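Local coordinates for uncharacterized protein (Bacillus thuringiensis serovar kurstaki, PDB 4XE7), which probably assembles into actin-like filaments that push or pull plasmid DNA apart, as a ParM-type bacterial actin, here in its nucleotide-free form, at residues K143-V148 with K187-I193; L73-S79 with E174-L180; L355-W359 with L384-F390. One frame throughout, in Å; residues are numbered along the deposited sequence.

Contact 1. Residues K143-V148 with K187-I193; sequences KEEVSV and KKIKITI
K143 opens the contact with its carbonyl O, 4.0 Å from I189 CG1, while its NZ turns away to the carbonyls of L6 and K8. Strands 145-154 and 188-200 make the parallel pair at one end of the mixed sheet of an actin-like domain, strand 145-154 being an outermost strand of that sheet, and the pairing illustrates how one strand offers alternate residues to its neighbour. E144 does two jobs. Its backbone O accepts K190 N at 2.8 Å, and its extended side chain crosses that of K187 at about a right angle, bringing OE1 to 3.6 Å from K187 NZ in a salt bridge. E145 points to the face that also carries K190 and S147. The two long chains run side by side, and OE1 stands 3.7 Å from K190 NZ, a long ion pair; the same lysine has a second, weak acidic partner in E174. At V146 the backbone works both ways, N donating to K190 O and O receiving T192 N at 2.9 Å in the plane of its carbonyl. Its CG2 sits between the backbone N and the carbonyl carbon, which brings that methyl to 4.0 Å from I191 CG1. S147 adds a CA-H...O contact to T192 O, and its own backbone bonds go the other way, to N9 and L11. V148 N then closes the ladder on T192 O at 2.7 Å, the donor tilted 23° from the carbonyl plane. Its CG2, anti to the carbonyl carbon, meets I191 CG2 at 3.7 Å. V146, V148, I189 and I191 share the buried face under helix 123-140, touching A138 and M134, while strand 173-179 flanks strand 188-200 on its other edge.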
loop_
_atom_site.group_PDB
_atom_site.type_symbol
_atom_site.label_atom_id
_atom_site.label_comp_id
_atom_site.label_asym_id
_atom_site.label_seq_id
_atom_site.Cartn_x
_atom_site.Cartn_y
_atom_site.Cartn_z
ATOM N N LYS A 143 5.275 -22.882 -2.614
ATOM C CA LYS A 143 5.195 -23.709 -1.415
ATOM C C LYS A 143 3.752 -23.960 -1.001
ATOM O O LYS A 143 2.991 -23.012 -0.760
ATOM C CB LYS A 143 5.939 -23.054 -0.247
ATOM C CG LYS A 143 7.448 -22.824 -0.438
ATOM C CD LYS A 143 7.964 -22.029 0.777
ATOM C CE LYS A 143 9.368 -21.462 0.561
ATOM N NZ LYS A 143 10.401 -22.531 0.636
ATOM N N GLU A 144 3.381 -25.231 -0.885
ATOM C CA GLU A 144 1.998 -25.577 -0.587
ATOM C C GLU A 144 1.772 -25.832 0.901
ATOM O O GLU A 144 0.635 -25.964 1.348
ATOM C CB GLU A 144 1.571 -26.793 -1.415
ATOM C CG GLU A 144 0.827 -26.415 -2.684
ATOM C CD GLU A 144 0.607 -27.588 -3.622
ATOM O OE1 GLU A 144 0.268 -27.349 -4.804
ATOM O OE2 GLU A 144 0.770 -28.744 -3.177
ATOM N N GLU A 145 2.855 -25.901 1.667
ATOM C CA GLU A 145 2.773 -25.936 3.126
ATOM C C GLU A 145 3.679 -24.854 3.650
ATOM O O GLU A 145 4.863 -24.836 3.335
ATOM C CB GLU A 145 3.206 -27.284 3.718
ATOM C CG GLU A 145 2.241 -28.436 3.538
ATOM C CD GLU A 145 2.661 -29.666 4.333
ATOM O OE1 GLU A 145 1.772 -30.391 4.822
ATOM O OE2 GLU A 145 3.880 -29.910 4.470
ATOM N N VAL A 146 3.132 -23.948 4.445
ATOM C CA VAL A 146 3.961 -22.926 5.055
ATOM C C VAL A 146 3.638 -22.739 6.517
ATOM O O VAL A 146 2.471 -22.663 6.921
ATOM C CB VAL A 146 3.829 -21.567 4.341
ATOM C CG1 VAL A 146 4.536 -21.610 2.982
ATOM C CG2 VAL A 146 2.364 -21.181 4.182
ATOM N N SER A 147 4.691 -22.698 7.317
ATOM C CA SER A 147 4.601 -22.122 8.642
ATOM C C SER A 147 4.670 -20.608 8.470
ATOM O O SER A 147 5.546 -20.108 7.771
ATOM C CB SER A 147 5.727 -22.627 9.536
ATOM O OG SER A 147 5.779 -21.873 10.724
ATOM N N VAL A 148 3.733 -19.891 9.076
ATOM C CA VAL A 148 3.643 -18.437 8.942
ATOM C C VAL A 148 3.733 -17.740 10.306
ATOM O O VAL A 148 2.727 -17.595 11.003
ATOM C CB VAL A 148 2.318 -18.019 8.267
ATOM C CG1 VAL A 148 2.217 -16.497 8.155
ATOM C CG2 VAL A 148 2.191 -18.669 6.915
ATOM N N LYS A 187 -4.771 -25.534 -6.593
ATOM C CA LYS A 187 -3.796 -25.524 -5.507
ATOM C C LYS A 187 -4.452 -25.304 -4.161
ATOM O O LYS A 187 -5.346 -24.470 -4.017
ATOM C CB LYS A 187 -2.730 -24.452 -5.746
ATOM C CG LYS A 187 -1.624 -24.891 -6.701
ATOM C CD LYS A 187 -0.579 -23.804 -6.885
ATOM C CE LYS A 187 0.406 -24.171 -7.982
ATOM N NZ LYS A 187 1.194 -25.381 -7.637
ATOM N N LYS A 188 -3.989 -26.059 -3.173
ATOM C CA LYS A 188 -4.456 -25.932 -1.805
ATOM C C LYS A 188 -3.278 -25.607 -0.890
ATOM O O LYS A 188 -2.353 -26.397 -0.778
ATOM C CB LYS A 188 -5.142 -27.227 -1.365
ATOM C CG LYS A 188 -5.812 -27.163 -0.018
ATOM C CD LYS A 188 -6.921 -28.207 0.077
ATOM C CE LYS A 188 -7.481 -28.303 1.484
ATOM N NZ LYS A 188 -8.573 -29.315 1.582
ATOM N N ILE A 189 -3.302 -24.450 -0.241
ATOM C CA ILE A 189 -2.175 -24.068 0.607
ATOM C C ILE A 189 -2.485 -24.321 2.083
ATOM O O ILE A 189 -3.504 -23.880 2.609
ATOM C CB ILE A 189 -1.774 -22.582 0.385
ATOM C CG1 ILE A 189 -0.930 -22.437 -0.892
ATOM C CG2 ILE A 189 -0.863 -22.115 1.496
ATOM C CD1 ILE A 189 -1.668 -22.545 -2.183
ATOM N N LYS A 190 -1.598 -25.045 2.747
ATOM C CA LYS A 190 -1.758 -25.322 4.159
ATOM C C LYS A 190 -0.926 -24.357 4.999
ATOM O O LYS A 190 0.304 -24.334 4.911
ATOM C CB LYS A 190 -1.373 -26.773 4.450
ATOM C CG LYS A 190 -1.477 -27.175 5.896
ATOM C CD LYS A 190 -1.251 -28.671 6.042
ATOM C CE LYS A 190 -0.861 -29.045 7.460
ATOM N NZ LYS A 190 -0.730 -30.521 7.604
ATOM N N ILE A 191 -1.609 -23.572 5.822
ATOM C CA ILE A 191 -0.970 -22.511 6.596
ATOM C C ILE A 191 -0.988 -22.853 8.067
ATOM O O ILE A 191 -2.052 -23.072 8.647
ATOM C CB ILE A 191 -1.685 -21.148 6.392
ATOM C CG1 ILE A 191 -1.546 -20.679 4.941
ATOM C CG2 ILE A 191 -1.186 -20.091 7.406
ATOM C CD1 ILE A 191 -2.581 -19.614 4.531
ATOM N N THR A 192 0.185 -22.895 8.673
ATOM C CA THR A 192 0.255 -23.107 10.100
ATOM C C THR A 192 0.861 -21.893 10.787
ATOM O O THR A 192 1.956 -21.455 10.454
ATOM C CB THR A 192 1.078 -24.356 10.437
ATOM O OG1 THR A 192 0.567 -25.467 9.692
ATOM C CG2 THR A 192 1.008 -24.661 11.932
ATOM N N ILE A 193 0.126 -21.344 11.741
ATOM C CA ILE A 193 0.618 -20.234 12.532
ATOM C C ILE A 193 0.816 -20.721 13.956
ATOM O O ILE A 193 -0.148 -21.106 14.620
ATOM C CB ILE A 193 -0.361 -19.049 12.509
ATOM C CG1 ILE A 193 -0.716 -18.684 11.060
ATOM C CG2 ILE A 193 0.221 -17.870 13.274
ATOM C CD1 ILE A 193 -1.805 -17.626 10.943
#

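Contact 2. Residues L73-S79 with E174-L180; sequences LHVRIIS and EHTVEFL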
loop_
_atom_site.group_PDB
_atom_site.type_symbol
_atom_site.label_atom_id
_atom_site.label_comp_id
_atom_site.label_asym_id
_atom_site.label_seq_id
_atom_site.Cartn_x
_atom_site.Cartn_y
_atom_site.Cartn_z
ATOM N N LEU A 73 -9.834 -14.001 -7.489
ATOM C CA LEU A 73 -9.698 -14.794 -6.277
ATOM C C LEU A 73 -11.024 -15.427 -5.900
ATOM O O LEU A 73 -11.958 -14.749 -5.459
ATOM C CB LEU A 73 -9.165 -13.940 -5.114
ATOM C CG LEU A 73 -7.757 -13.395 -5.341
ATOM C CD1 LEU A 73 -7.409 -12.364 -4.299
ATOM C CD2 LEU A 73 -6.721 -14.528 -5.359
ATOM N N HIS A 74 -11.088 -16.738 -6.084
ATOM C CA HIS A 74 -12.274 -17.519 -5.775
ATOM C C HIS A 74 -11.794 -18.686 -4.941
ATOM O O HIS A 74 -11.234 -19.639 -5.472
ATOM C CB HIS A 74 -12.977 -17.974 -7.057
ATOM C CG HIS A 74 -14.133 -18.895 -6.826
ATOM N ND1 HIS A 74 -14.678 -19.667 -7.833
ATOM C CD2 HIS A 74 -14.849 -19.174 -5.711
ATOM C CE1 HIS A 74 -15.678 -20.379 -7.347
ATOM N NE2 HIS A 74 -15.802 -20.102 -6.062
ATOM N N VAL A 75 -11.970 -18.592 -3.627
ATOM C CA VAL A 75 -11.295 -19.526 -2.729
ATOM C C VAL A 75 -12.212 -20.220 -1.744
ATOM O O VAL A 75 -13.296 -19.728 -1.415
ATOM C CB VAL A 75 -10.181 -18.811 -1.938
ATOM C CG1 VAL A 75 -9.141 -18.266 -2.897
ATOM C CG2 VAL A 75 -10.770 -17.677 -1.093
ATOM N N ARG A 76 -11.770 -21.389 -1.294
ATOM C CA ARG A 76 -12.368 -22.053 -0.152
ATOM C C ARG A 76 -11.393 -21.988 1.020
ATOM O O ARG A 76 -10.264 -22.475 0.923
ATOM C CB ARG A 76 -12.710 -23.507 -0.483
ATOM C CG ARG A 76 -13.231 -24.283 0.687
ATOM C CD ARG A 76 -14.651 -23.866 1.015
ATOM N NE ARG A 76 -15.149 -24.563 2.195
ATOM C CZ ARG A 76 -15.664 -25.789 2.177
ATOM N NH1 ARG A 76 -15.758 -26.459 1.039
ATOM N NH2 ARG A 76 -16.085 -26.341 3.297
ATOM N N ILE A 77 -11.821 -21.382 2.120
ATOM C CA ILE A 77 -10.954 -21.232 3.287
ATOM C C ILE A 77 -11.492 -21.993 4.494
ATOM O O ILE A 77 -12.567 -21.683 5.022
ATOM C CB ILE A 77 -10.771 -19.762 3.659
ATOM C CG1 ILE A 77 -10.079 -19.037 2.505
ATOM C CG2 ILE A 77 -9.973 -19.625 4.972
ATOM C CD1 ILE A 77 -9.922 -17.534 2.701
ATOM N N ILE A 78 -10.725 -22.994 4.914
ATOM C CA ILE A 78 -11.005 -23.786 6.112
ATOM C C ILE A 78 -10.163 -23.327 7.299
ATOM O O ILE A 78 -8.954 -23.545 7.324
ATOM C CB ILE A 78 -10.723 -25.279 5.868
ATOM C CG1 ILE A 78 -11.312 -25.716 4.525
ATOM C CG2 ILE A 78 -11.252 -26.128 7.024
ATOM C CD1 ILE A 78 -12.802 -25.603 4.466
ATOM N N SER A 79 -10.806 -22.711 8.284
ATOM C CA SER A 79 -10.108 -22.136 9.421
ATOM C C SER A 79 -11.028 -22.035 10.635
ATOM O O SER A 79 -12.195 -21.672 10.498
ATOM C CB SER A 79 -9.560 -20.741 9.051
ATOM O OG SER A 79 -9.096 -20.026 10.189
ATOM N N GLU A 174 -4.203 -24.097 12.311
ATOM C CA GLU A 174 -4.055 -24.537 10.945
ATOM C C GLU A 174 -5.171 -23.942 10.101
ATOM O O GLU A 174 -6.295 -23.811 10.570
ATOM C CB GLU A 174 -4.065 -26.062 10.883
ATOM C CG GLU A 174 -3.553 -26.634 9.576
ATOM C CD GLU A 174 -3.672 -28.143 9.519
ATOM O OE1 GLU A 174 -4.470 -28.640 8.694
ATOM O OE2 GLU A 174 -2.967 -28.825 10.297
ATOM N N HIS A 175 -4.838 -23.551 8.874
ATOM C CA HIS A 175 -5.794 -22.972 7.934
ATOM C C HIS A 175 -5.483 -23.444 6.521
ATOM O O HIS A 175 -4.324 -23.425 6.103
ATOM C CB HIS A 175 -5.752 -21.439 7.980
ATOM C CG HIS A 175 -5.520 -20.882 9.348
ATOM N ND1 HIS A 175 -6.561 -20.489 10.174
ATOM C CD2 HIS A 175 -4.389 -20.655 10.038
ATOM C CE1 HIS A 175 -6.064 -20.047 11.308
ATOM N NE2 HIS A 175 -4.746 -20.134 11.265
ATOM N N THR A 176 -6.494 -23.864 5.772
ATOM C CA THR A 176 -6.260 -24.164 4.368
ATOM C C THR A 176 -6.980 -23.179 3.462
ATOM O O THR A 176 -8.113 -22.765 3.731
ATOM C CB THR A 176 -6.706 -25.592 3.998
ATOM O OG1 THR A 176 -8.133 -25.674 4.060
ATOM C CG2 THR A 176 -6.076 -26.600 4.955
ATOM N N VAL A 177 -6.303 -22.807 2.388
ATOM C CA VAL A 177 -6.889 -21.991 1.341
ATOM C C VAL A 177 -6.818 -22.746 0.025
ATOM O O VAL A 177 -5.731 -23.067 -0.462
ATOM C CB VAL A 177 -6.158 -20.638 1.180
ATOM C CG1 VAL A 177 -6.874 -19.788 0.147
ATOM C CG2 VAL A 177 -6.051 -19.906 2.529
ATOM N N GLU A 178 -7.973 -23.039 -0.554
ATOM C CA GLU A 178 -8.000 -23.739 -1.829
ATOM C C GLU A 178 -8.463 -22.803 -2.930
ATOM O O GLU A 178 -9.534 -22.204 -2.836
ATOM C CB GLU A 178 -8.909 -24.966 -1.764
ATOM C CG GLU A 178 -8.965 -25.716 -3.082
ATOM C CD GLU A 178 -9.949 -26.865 -3.073
ATOM O OE1 GLU A 178 -10.521 -27.170 -2.002
ATOM O OE2 GLU A 178 -10.160 -27.451 -4.154
ATOM N N PHE A 179 -7.640 -22.657 -3.959
ATOM C CA PHE A 179 -7.991 -21.814 -5.089
ATOM C C PHE A 179 -8.906 -22.599 -6.049
ATOM O O PHE A 179 -8.564 -23.697 -6.487
ATOM C CB PHE A 179 -6.734 -21.323 -5.823
ATOM C CG PHE A 179 -5.846 -20.400 -5.003
ATOM C CD1 PHE A 179 -4.759 -20.903 -4.298
ATOM C CD2 PHE A 179 -6.085 -19.032 -4.966
ATOM C CE1 PHE A 179 -3.926 -20.055 -3.560
ATOM C CE2 PHE A 179 -5.256 -18.175 -4.236
ATOM C CZ PHE A 179 -4.171 -18.690 -3.533
ATOM N N LEU A 180 -10.069 -22.035 -6.357
ATOM C CA LEU A 180 -11.066 -22.717 -7.175
ATOM C C LEU A 180 -11.070 -22.177 -8.613
ATOM O O LEU A 180 -11.732 -22.723 -9.499
ATOM C CB LEU A 180 -12.451 -22.565 -6.540
ATOM C CG LEU A 180 -12.576 -23.206 -5.156
ATOM C CD1 LEU A 180 -13.903 -22.861 -4.516
ATOM C CD2 LEU A 180 -12.417 -24.707 -5.263
HETATM O O HOH W 1 -9.396 -24.922 1.859
HETATM O O HOH W 2 -8.435 -25.723 9.806
#
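An antiparallel strand pair within the mixed sheet of an actin-like domain is the setting here: strand 73-79 runs against strand 173-179, and V75 and I77 lie beside F179 and V177 on one face. R76 with E178 and I78 with T176 are the hydrogen-bonded pairs, each closed by two backbone bonds; R76 N, for instance, reaches E178 O at 2.8 Å. Between them I77 and V177 lie alongside each other, I77 CG1 resting 4.0 Å from V177 CG1. The same V177 methyl also meets V75 CB, and V75 CG1 approaches F179 CD2 at 3.8 Å, so these side chains form a continuous apolar row, to which helix 123-140 adds T132 and A135. On the opposite face T176 OG1, placed by chi1 of 69° between the backbone N and the carbonyl carbon, packs against I78 CB and CG1. A water joins this hydroxyl, at 2.6 Å from OG1, to R76 O, tying side chain to backbone across the strands. Near the start of strand 73-79, L180 N donates to H74 O, and the leucine folds back over the imidazole: L180 CB stands 3.9 Å from the H74 ring centroid, 10° off its normal, a CH-pi contact. H74 NE2 bonds to P46 O, which helps fix the ring's rotation. At the far end S79 OG also accepts the S81 amide and lies near the plane of the H175 ring at its edge, 2.6 Å from ND1 in a hydrogen bond.

Contact 3. Residues L355-W359 with L384-F390; sequences LMKFW and LKEQDGF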
loop_
_atom_site.group_PDB
_atom_site.type_symbol
_atom_site.label_atom_id
_atom_site.label_comp_id
_atom_site.label_asym_id
_atom_site.label_seq_id
_atom_site.Cartn_x
_atom_site.Cartn_y
_atom_site.Cartn_z
ATOM N N LEU A 355 4.141 21.780 6.511
ATOM C CA LEU A 355 5.129 20.925 7.164
ATOM C C LEU A 355 6.029 21.692 8.125
ATOM O O LEU A 355 6.421 21.172 9.183
ATOM C CB LEU A 355 6.000 20.228 6.115
ATOM C CG LEU A 355 5.242 19.283 5.185
ATOM C CD1 LEU A 355 6.106 18.880 4.022
ATOM C CD2 LEU A 355 4.806 18.061 5.963
ATOM N N MET A 356 6.386 22.914 7.751
ATOM C CA MET A 356 7.236 23.727 8.640
ATOM C C MET A 356 6.439 24.128 9.880
ATOM O O MET A 356 6.927 24.026 10.998
ATOM C CB MET A 356 7.794 24.958 7.907
ATOM C CG MET A 356 8.840 24.591 6.832
ATOM S SD MET A 356 10.415 23.885 7.459
ATOM C CE MET A 356 11.289 25.375 7.932
ATOM N N LYS A 357 5.184 24.520 9.688
ATOM C CA LYS A 357 4.333 24.853 10.823
ATOM C C LYS A 357 4.149 23.648 11.785
ATOM O O LYS A 357 4.193 23.804 13.006
ATOM C CB LYS A 357 2.990 25.376 10.306
ATOM C CG LYS A 357 1.934 25.598 11.353
ATOM C CD LYS A 357 0.685 26.239 10.748
ATOM C CE LYS A 357 1.002 27.572 10.091
ATOM N NZ LYS A 357 0.975 28.679 11.089
ATOM N N PHE A 358 3.958 22.454 11.235
ATOM C CA PHE A 358 3.769 21.278 12.061
ATOM C C PHE A 358 5.051 20.954 12.811
ATOM O O PHE A 358 5.008 20.462 13.924
ATOM C CB PHE A 358 3.344 20.059 11.237
ATOM C CG PHE A 358 2.839 18.911 12.074
ATOM C CD1 PHE A 358 1.724 19.074 12.882
ATOM C CD2 PHE A 358 3.467 17.667 12.051
ATOM C CE1 PHE A 358 1.234 18.021 13.644
ATOM C CE2 PHE A 358 2.971 16.601 12.812
ATOM C CZ PHE A 358 1.857 16.787 13.613
ATOM N N TRP A 359 6.186 21.189 12.159
ATOM C CA TRP A 359 7.470 20.957 12.784
ATOM C C TRP A 359 7.621 21.840 14.028
ATOM O O TRP A 359 8.060 21.358 15.068
ATOM C CB TRP A 359 8.590 21.224 11.785
ATOM C CG TRP A 359 9.883 20.525 12.048
ATOM C CD1 TRP A 359 10.262 19.852 13.180
ATOM C CD2 TRP A 359 10.968 20.413 11.132
ATOM N NE1 TRP A 359 11.535 19.346 13.023
ATOM C CE2 TRP A 359 11.991 19.680 11.768
ATOM C CE3 TRP A 359 11.179 20.873 9.824
ATOM C CZ2 TRP A 359 13.203 19.377 11.142
ATOM C CZ3 TRP A 359 12.396 20.592 9.204
ATOM C CH2 TRP A 359 13.386 19.845 9.864
ATOM N N LEU A 384 13.683 20.644 1.082
ATOM C CA LEU A 384 13.579 20.680 2.547
ATOM C C LEU A 384 14.610 19.784 3.213
ATOM O O LEU A 384 14.843 19.886 4.420
ATOM C CB LEU A 384 12.185 20.277 3.007
ATOM C CG LEU A 384 11.102 21.257 2.578
ATOM C CD1 LEU A 384 9.749 20.662 2.908
ATOM C CD2 LEU A 384 11.288 22.571 3.295
ATOM N N LYS A 385 15.230 18.904 2.436
ATOM C CA LYS A 385 16.298 18.060 2.975
ATOM C C LYS A 385 17.455 18.877 3.539
ATOM O O LYS A 385 18.256 18.360 4.311
ATOM C CB LYS A 385 16.834 17.098 1.909
ATOM C CG LYS A 385 15.885 15.970 1.558
ATOM C CD LYS A 385 16.640 14.710 1.184
ATOM C CE LYS A 385 16.846 14.606 -0.298
ATOM N NZ LYS A 385 17.443 13.275 -0.638
ATOM N N GLU A 386 17.535 20.151 3.165
ATOM C CA GLU A 386 18.551 21.034 3.728
ATOM C C GLU A 386 18.274 21.327 5.200
ATOM O O GLU A 386 19.187 21.643 5.955
ATOM C CB GLU A 386 18.641 22.343 2.940
ATOM C CG GLU A 386 19.602 22.287 1.775
ATOM C CD GLU A 386 21.041 22.034 2.213
ATOM O OE1 GLU A 386 21.432 20.851 2.349
ATOM O OE2 GLU A 386 21.781 23.022 2.423
ATOM N N GLN A 387 17.015 21.229 5.603
ATOM C CA GLN A 387 16.668 21.356 7.013
ATOM C C GLN A 387 17.174 20.124 7.758
ATOM O O GLN A 387 16.854 19.006 7.372
ATOM C CB GLN A 387 15.154 21.494 7.181
ATOM C CG GLN A 387 14.515 22.579 6.324
ATOM C CD GLN A 387 15.050 23.952 6.670
ATOM O OE1 GLN A 387 15.413 24.211 7.820
ATOM N NE2 GLN A 387 15.119 24.835 5.676
ATOM N N ASP A 388 17.964 20.293 8.814
ATOM C CA ASP A 388 18.425 19.109 9.531
ATOM C C ASP A 388 17.263 18.505 10.338
ATOM O O ASP A 388 16.508 19.206 11.017
ATOM C CB ASP A 388 19.625 19.422 10.430
ATOM C CG ASP A 388 19.284 20.367 11.550
ATOM O OD1 ASP A 388 18.641 21.401 11.272
ATOM O OD2 ASP A 388 19.656 20.073 12.708
ATOM N N GLY A 389 17.098 17.196 10.227
ATOM C CA GLY A 389 15.973 16.543 10.868
ATOM C C GLY A 389 14.839 16.251 9.890
ATOM O O GLY A 389 13.939 15.474 10.222
ATOM N N PHE A 390 14.877 16.856 8.699
ATOM C CA PHE A 390 13.868 16.580 7.668
ATOM C C PHE A 390 14.237 15.358 6.842
ATOM O O PHE A 390 15.331 15.271 6.279
ATOM C CB PHE A 390 13.669 17.773 6.734
ATOM C CG PHE A 390 12.559 17.576 5.734
ATOM C CD1 PHE A 390 12.811 17.003 4.488
ATOM C CD2 PHE A 390 11.259 17.960 6.040
ATOM C CE1 PHE A 390 11.780 16.806 3.565
ATOM C CE2 PHE A 390 10.225 17.772 5.127
ATOM C CZ PHE A 390 10.488 17.193 3.887
#
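W359, on helix 337-362, drives its indole against the type II beta turn from Q387 to F390, a worked case of a large ring set against a turn. That turn leads into strand 390-391, the edge strand of the five-stranded sheet of the actin-like fold, and the G389 backbone is bonded to N367 of strand 366-370. From CB the chain leaves with CG anti to the backbone N (chi1 -156°), which carries the ring toward the turn. On the pyrrole side NE1 is held by A364 O, a bond that limits how the indole can rotate. The six-membered ring makes the contact proper. CZ2 comes to 3.3 Å from D388 O, which lies near the indole plane at its edge, and also neighbours C of G389, the third residue of the turn, with phi at 100°. CH2, next along, is 3.5 Å from F390 N and 3.8 Å from F390 CB. CZ3 meets Q387 CB at 3.5 Å, again at the ring edge, and the glutamine amide plane stands 89° to the indole. On one side of the indole plane M356 CE approaches Q387 CD at 4.2 Å; the F390 ring lies on the other side, its edge receiving W359 CZ3 and L355 CD1, with L384 CB over its centre. Two leucine methyls complete the contact, L355 CD1 standing 4.2 Å from L384 CD1.

Contacts 1 and 2 are two neighbouring seams of one mixed sheet: their centres are 10 Å apart, and strands 173-179 and 188-200, consecutive in the chain, are bonded side by side within it. Their segments alternate along the sequence; strand 145-154 comes before 173-179 in the chain yet lies beyond 188-200 in the sheet. Helix 123-140 packs on one face of both. Contact 3 comes later and lies across the chain's centre, about 45 Å from contact 1 between centres, where helix 337-362 packs on the turn that leads into edge strand 390-391 of the five-stranded sheet. Together they sample two separate sheets, consistent with the two-lobed architecture of actin-like proteins.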